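Endoribonuclease L-PSP/chorismate mutase-like domain-containing protein (Shewanella oneidensis, PDB 2OTM) is of unknown function, but belongs to the YjgF-like family and is a putative endoribonuclease of the L-PSP type. Local coordinates at residues 68-77 against 144-152; 109-117 against 129-137. One frame throughout, in Å; residues are numbered along the deposited sequence. Where two conformers were deposited one is given.

Interaction 1: 68-77 against 144-152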
# COMPACT_ATOMS: atom_id res chain seq x y z
N ALA B 68 -19.43 -2.34 -7.68
CA ALA B 68 -18.61 -3.31 -6.98
C ALA B 68 -17.82 -2.69 -5.84
O ALA B 68 -17.76 -3.22 -4.75
CB ALA B 68 -17.66 -3.99 -7.94
N CYS B 69 -17.22 -1.54 -6.09
CA CYS B 69 -16.45 -0.86 -5.05
C CYS B 69 -17.33 -0.34 -3.94
O CYS B 69 -16.91 -0.28 -2.77
CB CYS B 69 -15.63 0.25 -5.64
SG CYS B 69 -14.29 -0.35 -6.73
N ARG B 70 -18.54 0.06 -4.31
CA ARG B 70 -19.54 0.46 -3.32
C ARG B 70 -19.88 -0.73 -2.42
O ARG B 70 -19.94 -0.59 -1.19
CB ARG B 70 -20.78 1.02 -4.03
CG ARG B 70 -21.90 1.51 -3.13
CD ARG B 70 -23.06 2.08 -3.98
NE ARG B 70 -24.26 2.40 -3.16
CZ ARG B 70 -24.50 3.58 -2.57
NH1 ARG B 70 -23.66 4.59 -2.66
NH2 ARG B 70 -25.61 3.75 -1.88
N LEU B 71 -20.12 -1.91 -3.00
CA LEU B 71 -20.48 -3.08 -2.22
C LEU B 71 -19.32 -3.56 -1.33
O LEU B 71 -19.53 -3.92 -0.17
CB LEU B 71 -20.96 -4.21 -3.13
CG LEU B 71 -21.52 -5.47 -2.50
CD1 LEU B 71 -22.62 -5.19 -1.45
CD2 LEU B 71 -21.95 -6.43 -3.61
N ALA B 72 -18.10 -3.57 -1.87
CA ALA B 72 -16.91 -3.90 -1.05
C ALA B 72 -16.76 -2.94 0.13
O ALA B 72 -16.38 -3.34 1.25
CB ALA B 72 -15.64 -3.87 -1.94
N THR B 73 -17.08 -1.67 -0.11
CA THR B 73 -16.97 -0.65 0.94
C THR B 73 -18.09 -0.84 1.98
O THR B 73 -17.88 -0.66 3.17
CB THR B 73 -16.99 0.76 0.36
OG1 THR B 73 -15.88 0.90 -0.56
CG2 THR B 73 -16.87 1.78 1.47
N LEU B 74 -19.27 -1.24 1.54
CA LEU B 74 -20.33 -1.58 2.49
C LEU B 74 -19.88 -2.72 3.38
O LEU B 74 -20.14 -2.70 4.59
CB LEU B 74 -21.61 -1.97 1.75
CG LEU B 74 -22.87 -2.13 2.58
CD1 LEU B 74 -23.26 -0.77 3.24
CD2 LEU B 74 -24.00 -2.67 1.71
N ASN B 75 -19.22 -3.72 2.80
CA ASN B 75 -18.60 -4.81 3.57
C ASN B 75 -17.55 -4.28 4.55
O ASN B 75 -17.55 -4.65 5.71
CB ASN B 75 -17.98 -5.88 2.65
CG ASN B 75 -18.99 -6.90 2.18
OD1 ASN B 75 -19.13 -7.97 2.80
ND2 ASN B 75 -19.74 -6.58 1.12
N ALA B 76 -16.69 -3.39 4.08
CA ALA B 76 -15.69 -2.76 4.95
C ALA B 76 -16.31 -1.99 6.12
O ALA B 76 -15.78 -2.00 7.22
CB ALA B 76 -14.77 -1.82 4.11
N ILE B 77 -17.42 -1.31 5.87
CA ILE B 77 -18.15 -0.58 6.94
C ILE B 77 -18.73 -1.57 7.95
O ILE B 77 -18.70 -1.33 9.15
CB ILE B 77 -19.24 0.33 6.34
CG1 ILE B 77 -18.57 1.44 5.50
CG2 ILE B 77 -20.12 0.95 7.44
CD1 ILE B 77 -19.53 2.30 4.62
N SER B 144 -11.86 -11.86 -7.55
CA SER B 144 -12.67 -10.69 -7.29
C SER B 144 -12.33 -9.55 -8.24
O SER B 144 -11.18 -9.34 -8.62
CB SER B 144 -12.47 -10.21 -5.85
OG SER B 144 -13.39 -9.17 -5.50
N LEU B 145 -13.33 -8.77 -8.64
CA LEU B 145 -13.06 -7.57 -9.42
C LEU B 145 -12.31 -6.53 -8.60
O LEU B 145 -11.50 -5.78 -9.14
CB LEU B 145 -14.36 -6.99 -9.93
CG LEU B 145 -14.30 -5.65 -10.63
CD1 LEU B 145 -13.49 -5.78 -11.93
CD2 LEU B 145 -15.73 -5.27 -10.88
N CYS B 146 -12.56 -6.49 -7.29
CA CYS B 146 -11.96 -5.47 -6.48
C CYS B 146 -11.76 -5.89 -5.04
O CYS B 146 -12.34 -6.87 -4.55
CB CYS B 146 -12.81 -4.20 -6.51
SG CYS B 146 -14.46 -4.33 -5.74
N LEU B 147 -10.92 -5.12 -4.38
CA LEU B 147 -10.67 -5.28 -2.95
C LEU B 147 -10.54 -3.89 -2.34
O LEU B 147 -9.85 -3.01 -2.91
CB LEU B 147 -9.37 -6.08 -2.82
CG LEU B 147 -8.93 -6.96 -1.68
CD1 LEU B 147 -9.96 -7.97 -1.25
CD2 LEU B 147 -7.64 -7.65 -2.17
N VAL B 148 -11.12 -3.69 -1.16
CA VAL B 148 -11.11 -2.40 -0.50
C VAL B 148 -10.55 -2.56 0.91
O VAL B 148 -10.83 -3.55 1.60
CB VAL B 148 -12.57 -1.80 -0.48
CG1 VAL B 148 -12.70 -0.69 0.52
CG2 VAL B 148 -12.96 -1.34 -1.90
N TYR B 149 -9.74 -1.58 1.32
CA TYR B 149 -9.18 -1.49 2.65
C TYR B 149 -9.49 -0.10 3.19
O TYR B 149 -9.29 0.90 2.50
CB TYR B 149 -7.66 -1.64 2.62
CG TYR B 149 -7.16 -2.95 2.11
CD1 TYR B 149 -7.12 -3.24 0.75
CD2 TYR B 149 -6.66 -3.90 2.98
CE1 TYR B 149 -6.64 -4.47 0.28
CE2 TYR B 149 -6.18 -5.15 2.54
CZ TYR B 149 -6.19 -5.42 1.18
OH TYR B 149 -5.69 -6.63 0.75
N LEU B 150 -9.94 -0.03 4.43
CA LEU B 150 -10.24 1.24 5.10
C LEU B 150 -9.36 1.41 6.33
O LEU B 150 -8.94 0.44 6.94
CB LEU B 150 -11.69 1.29 5.53
CG LEU B 150 -12.77 1.26 4.44
CD1 LEU B 150 -14.11 1.43 5.07
CD2 LEU B 150 -12.52 2.32 3.40
N PHE B 151 -9.09 2.67 6.65
CA PHE B 151 -8.29 3.07 7.79
C PHE B 151 -9.08 4.18 8.50
O PHE B 151 -9.49 5.16 7.87
CB PHE B 151 -6.97 3.64 7.34
CG PHE B 151 -6.11 2.69 6.53
CD1 PHE B 151 -6.37 2.47 5.19
CD2 PHE B 151 -5.06 2.04 7.10
CE1 PHE B 151 -5.61 1.60 4.45
CE2 PHE B 151 -4.27 1.17 6.35
CZ PHE B 151 -4.55 0.96 5.04
N ALA B 152 -9.29 4.00 9.81
CA ALA B 152 -10.15 4.87 10.60
C ALA B 152 -9.41 5.32 11.83
O ALA B 152 -8.59 4.58 12.38
CB ALA B 152 -11.44 4.17 11.00
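Ala68, Ala72 and Ala76, one helical turn apart, set their methyl groups on Cys146, Val148 and Leu150, and these small side chains let the segment axes come within 7.8 Å. Cys146 holds SG in the crowded position between its N and carbonyl carbon (chi1 67°), which lifts the sulfur to the helix: it lies 3.6 Å from Ala68 O and 4.1 Å from Cys69 SG, beyond disulfide length. Val148 straddles the next turn, CG2 against Ala72 CB (3.7 Å) and CG1 against Thr73 OG1 (3.7 Å). Leu150 presses CD1 onto Ala76 CB at 3.5 Å, tighter than usual. Thr73 OG1, anti to its carbonyl carbon (chi1 -60°), donates back to Cys69 O at 2.7 Å, so the buried hydroxyl spends its hydrogen inside the helix; that oxygen also accepts a bond from Thr73 N on the opposite face of its plane. A valine here removes the hydroxyl and would probably leave Cys69 O with one of these two donors and the side chain freer to turn against Val148. Segment 68-77 of helix 62-84 runs at about 40° to segment 146-152 of strand 146-153, which pairs with strands 36-39 and 92-100; helix 109-124 lies against Thr73 through Ala116, Leu119 and Leu120.

Interaction 2: 109-117 against 129-137; sequences HPKALDGAS and RHSRMIWTN. With ACT (acetate ion), chain I.
Arg132 reaches from the strand to the helix, where Leu113, Asp114, Ser117 and Pro110 meet its guanidinium. From CB, directed at the helix, the chain runs extended to NE after an unusual first torsion (chi1 95°). CG lies 3.5 Å from acetate O, and CD touches Leu113 CD2 and Ser117 OG on two different sides. NE donates to acetate O (169° at the hydrogen) and NH2 to OXT (171°); this two-pronged grip on an ion probably from the crystallisation liquor is consistent with the ligand-binding arginine of the intersubunit cleft in YjgF relatives. NH2 also bonds Pro110 O, tilted from the guanidinium plane and more bent. NH1 makes a salt bridge to Asp114 OD1 (2.9 Å), meeting it from above the carboxylate plane, and donates to Ser117 OG in the guanidinium plane. Leu113 CD2 lies over one face, offset toward its rim. Ser117 OG shares a 2.8 Å hydrogen bond with His130 NE2, whose ND1 is held by Gly128 O. Thr136 CG2 makes a CH-pi contact over the His109 ring. Helix 109-124 covers strand 131-136, last of a beta-alpha-beta unit begun by strand 92-100; Ser40 OG of the third subunit bonds Arg132 N, and its Tyr27 packs on Arg132.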
# COMPACT_ATOMS: atom_id res chain seq x y z
N HIS B 109 -10.68 3.29 -14.10
CA HIS B 109 -10.81 2.69 -12.79
C HIS B 109 -10.92 3.69 -11.66
O HIS B 109 -11.52 3.40 -10.66
CB HIS B 109 -9.73 1.60 -12.52
CG HIS B 109 -8.31 2.05 -12.72
ND1 HIS B 109 -7.83 2.48 -13.94
CD2 HIS B 109 -7.28 2.13 -11.85
CE1 HIS B 109 -6.56 2.82 -13.81
NE2 HIS B 109 -6.21 2.63 -12.55
N PRO B 110 -10.31 4.89 -11.79
CA PRO B 110 -10.62 5.82 -10.71
C PRO B 110 -12.12 6.10 -10.54
O PRO B 110 -12.57 6.37 -9.47
CB PRO B 110 -9.86 7.09 -11.12
CG PRO B 110 -8.72 6.54 -11.96
CD PRO B 110 -9.33 5.44 -12.74
N LYS B 111 -12.87 6.07 -11.64
CA LYS B 111 -14.30 6.28 -11.57
C LYS B 111 -14.98 5.12 -10.86
O LYS B 111 -15.90 5.35 -10.10
CB LYS B 111 -14.90 6.44 -12.96
CG LYS B 111 -14.43 7.67 -13.69
N ALA B 112 -14.48 3.89 -11.06
CA ALA B 112 -14.97 2.73 -10.33
C ALA B 112 -14.70 2.87 -8.84
O ALA B 112 -15.60 2.65 -8.05
CB ALA B 112 -14.33 1.41 -10.86
N LEU B 113 -13.49 3.27 -8.47
CA LEU B 113 -13.16 3.44 -7.06
C LEU B 113 -13.94 4.56 -6.37
O LEU B 113 -14.09 4.55 -5.14
CB LEU B 113 -11.64 3.61 -6.86
CG LEU B 113 -11.17 3.45 -5.40
CD1 LEU B 113 -11.58 2.13 -4.77
CD2 LEU B 113 -9.68 3.71 -5.26
N ASP B 114 -14.46 5.50 -7.15
CA ASP B 114 -15.40 6.48 -6.61
C ASP B 114 -16.64 5.82 -6.01
O ASP B 114 -17.30 6.45 -5.22
CB ASP B 114 -15.84 7.50 -7.67
CG ASP B 114 -14.81 8.59 -7.92
OD1 ASP B 114 -13.94 8.83 -7.05
OD2 ASP B 114 -14.89 9.19 -9.02
N GLY B 115 -16.95 4.58 -6.39
CA GLY B 115 -18.04 3.86 -5.72
C GLY B 115 -17.76 3.73 -4.22
O GLY B 115 -18.66 3.82 -3.39
N ALA B 116 -16.48 3.48 -3.88
CA ALA B 116 -16.04 3.46 -2.50
C ALA B 116 -16.03 4.87 -1.90
O ALA B 116 -16.61 5.10 -0.86
CB ALA B 116 -14.63 2.82 -2.38
N SER B 117 -15.34 5.80 -2.54
CA SER B 117 -15.20 7.16 -2.00
C SER B 117 -16.55 7.82 -1.76
O SER B 117 -16.76 8.43 -0.71
CB SER B 117 -14.31 8.03 -2.88
OG SER B 117 -12.96 7.54 -2.91
N ARG B 129 -14.28 12.09 4.77
CA ARG B 129 -13.30 12.71 3.86
C ARG B 129 -11.97 12.02 4.02
O ARG B 129 -11.44 11.98 5.13
CB ARG B 129 -13.14 14.20 4.17
CG ARG B 129 -14.39 15.01 3.96
CD ARG B 129 -14.17 16.45 4.40
NE ARG B 129 -13.50 17.24 3.38
CZ ARG B 129 -13.16 18.53 3.53
NH1 ARG B 129 -13.44 19.17 4.65
NH2 ARG B 129 -12.55 19.16 2.53
N HIS B 130 -11.44 11.50 2.93
CA HIS B 130 -10.29 10.61 2.99
C HIS B 130 -9.35 10.88 1.85
O HIS B 130 -9.81 11.35 0.79
CB HIS B 130 -10.75 9.18 2.83
CG HIS B 130 -11.60 8.95 1.61
ND1 HIS B 130 -12.95 9.22 1.59
CD2 HIS B 130 -11.28 8.48 0.38
CE1 HIS B 130 -13.42 8.95 0.39
NE2 HIS B 130 -12.44 8.47 -0.36
N SER B 131 -8.05 10.61 2.07
CA SER B 131 -7.09 10.44 0.98
C SER B 131 -7.27 9.02 0.46
O SER B 131 -7.94 8.20 1.08
CB SER B 131 -5.64 10.68 1.41
OG SER B 131 -5.22 9.84 2.49
N ARG B 132 -6.67 8.72 -0.69
CA ARG B 132 -6.80 7.38 -1.21
C ARG B 132 -5.64 6.95 -2.08
O ARG B 132 -4.90 7.81 -2.62
CB ARG B 132 -8.15 7.20 -1.93
CG ARG B 132 -8.16 7.40 -3.42
CD ARG B 132 -9.58 7.18 -3.96
NE ARG B 132 -9.55 7.33 -5.40
CZ ARG B 132 -10.62 7.45 -6.19
NH1 ARG B 132 -11.84 7.43 -5.70
NH2 ARG B 132 -10.42 7.57 -7.48
N MSE B 133 -5.48 5.63 -2.14
CA MSE B 133 -4.54 4.95 -3.03
C MSE B 133 -5.33 4.05 -3.94
O MSE B 133 -6.37 3.48 -3.57
CB MSE B 133 -3.53 4.10 -2.24
CG MSE B 133 -2.77 4.83 -1.18
SE MSE B 133 -1.24 3.73 -0.52
CE MSE B 133 0.02 3.87 -1.96
N ILE B 134 -4.83 3.88 -5.16
CA ILE B 134 -5.50 3.00 -6.09
C ILE B 134 -4.43 2.16 -6.78
O ILE B 134 -3.34 2.65 -7.09
CB ILE B 134 -6.31 3.80 -7.14
CG1 ILE B 134 -7.17 2.85 -7.94
CG2 ILE B 134 -5.32 4.59 -8.08
CD1 ILE B 134 -8.32 3.53 -8.74
N TRP B 135 -4.73 0.87 -6.97
CA TRP B 135 -3.84 -0.03 -7.71
C TRP B 135 -4.65 -0.90 -8.66
O TRP B 135 -5.83 -1.13 -8.43
CB TRP B 135 -3.10 -1.02 -6.79
CG TRP B 135 -2.18 -0.45 -5.74
CD1 TRP B 135 -0.89 -0.04 -5.87
CD2 TRP B 135 -2.53 -0.26 -4.38
NE1 TRP B 135 -0.38 0.39 -4.65
CE2 TRP B 135 -1.38 0.27 -3.72
CE3 TRP B 135 -3.69 -0.48 -3.66
CZ2 TRP B 135 -1.38 0.54 -2.37
CZ3 TRP B 135 -3.69 -0.20 -2.32
CH2 TRP B 135 -2.54 0.31 -1.68
N THR B 136 -4.00 -1.35 -9.74
CA THR B 136 -4.53 -2.42 -10.51
C THR B 136 -3.60 -3.60 -10.34
O THR B 136 -2.36 -3.46 -10.39
CB THR B 136 -4.70 -2.06 -12.01
OG1 THR B 136 -3.43 -1.69 -12.55
CG2 THR B 136 -5.68 -0.88 -12.15
N ASN B 137 -4.18 -4.78 -10.21
CA ASN B 137 -3.38 -6.01 -10.13
C ASN B 137 -3.94 -7.03 -11.11
O ASN B 137 -5.17 -7.07 -11.33
CB ASN B 137 -3.48 -6.65 -8.74
CG ASN B 137 -2.74 -5.92 -7.63
OD1 ASN B 137 -2.83 -6.37 -6.48
ND2 ASN B 137 -2.02 -4.81 -7.92
C ACT I . -6.80 7.99 -7.86
O ACT I . -6.86 7.70 -6.62
OXT ACT I . -7.84 7.83 -8.56
CH3 ACT I . -5.55 8.52 -8.53

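Both interactions lay a helix on the same face of one sheet, interaction 1 on strand 146-153 and interaction 2 on strand 131-136, with strand 92-100 between them. Both are buried, but interaction 1 lies about 2 Å from the centre of the chain and interaction 2 about 10 Å, centre to centre. Their chemistry follows: alanines, cysteines and aliphatic groups in 68-77 against 144-152, an arginine-centred polar network with a bound acetate in 109-117 against 129-137, where the sheet edge meets the third subunit. The two helices pack on each other, Cys69 CB lying 3.4 Å from Ala112 O. The second subunit reaches both strands, through Tyr149 and Trp135.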